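Local atomic coordinates of endo-beta-mannanase (Rhizomucor miehei, PDB entry 4QP0), a protein that probably hydrolyses internal beta-1,4-mannosidic linkages at random in mannans, galactomannans and glucomannans, as a secreted fungal enzyme of glycoside hydrolase family 5. Residues I101-F105 with P165-G169. Sequence-based numbering, arbitrary orientation.
Sequences IKLIF and PTIFG
Leu103 and Ile167 pair as parallel strand neighbours, and the backbone bonds around them tie 101-105 to 165-169. Leu103 N donates to Thr166 O at 3.1 Å; the same oxygen takes a CA-H contact from Lys102. Phe168 N returns the bond to Leu103 O at 2.6 Å. One residue further on the ladder slips: Ile104 pairs with Gly169, not Phe168, which makes a beta bulge, with Phe168 as the extra residue. Phe105 N then reaches Gly169 O at 3.3 Å.

One side chain adds a polar grip. Lys102 bends at chi2 (-117°) and again at chi4, which swings its ammonium round to Pro165 O, 2.8 Å from NZ. The nitrogen sits above the carbonyl plane, off the lone-pair directions; Ser3 O offers it a second, weak bond.

Apolar contacts lie on both faces of the sheet. On the Leu103 and Ile167 face, CG1 of Ile167 comes up to the edge of the Phe105 ring, 3.8 Å from CE2, the two side chains crossing at about a right angle. On the Ile104 face, the bulged Phe168 runs alongside Ile104: its CB lies 3.7 Å from Ile104 CG1, and Ile104 CD1 stands over one ring face near the rim. CG of Phe168 is anti to the backbone N (chi1 -172°), which turns the ring away from 101-105 after its CB has come close; Phe12 meets the ring edge-to-face.

These are adjacent parallel strands of the TIM barrel. Strand 51-55 bonds to the other edge of strand 102-106, helix 87-98 packs against Leu103, Phe105 and Thr166, and helix 34-47 receives Ile101.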
loop_
_atom_site.group_PDB
_atom_site.type_symbol
_atom_site.label_atom_id
_atom_site.label_comp_id
_atom_site.label_asym_id
_atom_site.label_seq_id
_atom_site.Cartn_x
_atom_site.Cartn_y
_atom_site.Cartn_z
ATOM N N ILE A 101 -4.797 -13.059 -10.187
ATOM C CA ILE A 101 -4.852 -11.817 -9.434
ATOM C C ILE A 101 -3.445 -11.453 -8.971
ATOM O O ILE A 101 -2.628 -12.325 -8.688
ATOM C CB ILE A 101 -5.865 -11.907 -8.274
ATOM C CG1 ILE A 101 -7.293 -11.924 -8.846
ATOM C CG2 ILE A 101 -5.680 -10.757 -7.298
ATOM C CD1 ILE A 101 -8.394 -12.121 -7.823
ATOM N N LYS A 102 -3.173 -10.155 -8.928
ATOM C CA LYS A 102 -1.853 -9.632 -8.637
ATOM C C LYS A 102 -1.825 -8.971 -7.247
ATOM O O LYS A 102 -2.865 -8.546 -6.737
ATOM C CB LYS A 102 -1.466 -8.656 -9.741
ATOM C CG LYS A 102 -1.273 -9.319 -11.097
ATOM C CD LYS A 102 0.158 -9.163 -11.586
ATOM C CE LYS A 102 0.345 -9.634 -13.020
ATOM N NZ LYS A 102 0.891 -11.020 -13.096
ATOM N N LEU A 103 -0.644 -8.898 -6.638
ATOM C CA LEU A 103 -0.530 -8.465 -5.243
ATOM C C LEU A 103 0.400 -7.283 -5.059
ATOM O O LEU A 103 1.516 -7.300 -5.559
ATOM C CB LEU A 103 -0.018 -9.612 -4.371
ATOM C CG LEU A 103 -0.900 -10.826 -4.089
ATOM C CD1 LEU A 103 -0.025 -12.010 -3.729
ATOM C CD2 LEU A 103 -1.895 -10.545 -2.973
ATOM N N ILE A 104 -0.056 -6.266 -4.331
ATOM C CA ILE A 104 0.819 -5.170 -3.899
ATOM C C ILE A 104 1.134 -5.367 -2.417
ATOM O O ILE A 104 0.270 -5.182 -1.564
ATOM C CB ILE A 104 0.187 -3.773 -4.139
ATOM C CG1 ILE A 104 -0.075 -3.527 -5.635
ATOM C CG2 ILE A 104 1.089 -2.680 -3.611
ATOM C CD1 ILE A 104 -0.827 -2.248 -5.935
ATOM N N PHE A 105 2.363 -5.766 -2.117
ATOM C CA PHE A 105 2.761 -6.057 -0.742
ATOM C C PHE A 105 3.382 -4.841 -0.086
ATOM O O PHE A 105 4.349 -4.276 -0.602
ATOM C CB PHE A 105 3.756 -7.225 -0.688
ATOM C CG PHE A 105 3.118 -8.595 -0.764
ATOM C CD1 PHE A 105 2.073 -8.955 0.089
ATOM C CD2 PHE A 105 3.595 -9.548 -1.661
ATOM C CE1 PHE A 105 1.498 -10.222 0.019
ATOM C CE2 PHE A 105 3.024 -10.814 -1.731
ATOM C CZ PHE A 105 1.978 -11.149 -0.890
ATOM N N PRO A 165 5.969 -13.367 -10.742
ATOM C CA PRO A 165 5.080 -12.525 -11.574
ATOM C C PRO A 165 3.714 -12.236 -10.960
ATOM O O PRO A 165 3.035 -11.297 -11.393
ATOM C CB PRO A 165 4.883 -13.365 -12.836
ATOM C CG PRO A 165 5.150 -14.768 -12.395
ATOM C CD PRO A 165 6.299 -14.623 -11.434
ATOM N N THR A 166 3.318 -13.029 -9.968
ATOM C CA THR A 166 2.060 -12.817 -9.249
ATOM C C THR A 166 2.084 -11.540 -8.406
ATOM O O THR A 166 1.047 -10.904 -8.194
ATOM C CB THR A 166 1.733 -14.016 -8.342
ATOM O OG1 THR A 166 1.925 -15.241 -9.069
ATOM C CG2 THR A 166 0.311 -13.927 -7.852
ATOM N N ILE A 167 3.272 -11.178 -7.927
ATOM C CA ILE A 167 3.473 -9.949 -7.179
ATOM C C ILE A 167 3.533 -8.763 -8.138
ATOM O O ILE A 167 4.338 -8.753 -9.081
ATOM C CB ILE A 167 4.763 -10.017 -6.319
ATOM C CG1 ILE A 167 4.608 -11.069 -5.220
ATOM C CG2 ILE A 167 5.077 -8.668 -5.690
ATOM C CD1 ILE A 167 5.921 -11.524 -4.628
ATOM N N PHE A 168 2.671 -7.777 -7.883
ATOM C CA PHE A 168 2.596 -6.533 -8.651
ATOM C C PHE A 168 3.827 -5.685 -8.380
ATOM O O PHE A 168 4.488 -5.220 -9.313
ATOM C CB PHE A 168 1.347 -5.758 -8.245
ATOM C CG PHE A 168 1.059 -4.546 -9.089
ATOM C CD1 PHE A 168 0.026 -4.567 -10.018
ATOM C CD2 PHE A 168 1.779 -3.361 -8.916
ATOM C CE1 PHE A 168 -0.263 -3.452 -10.789
ATOM C CE2 PHE A 168 1.492 -2.242 -9.683
ATOM C CZ PHE A 168 0.466 -2.288 -10.619
ATOM N N GLY A 169 4.127 -5.473 -7.101
ATOM C CA GLY A 169 5.260 -4.654 -6.729
ATOM C C GLY A 169 5.336 -4.485 -5.235
ATOM O O GLY A 169 4.390 -4.810 -4.523
#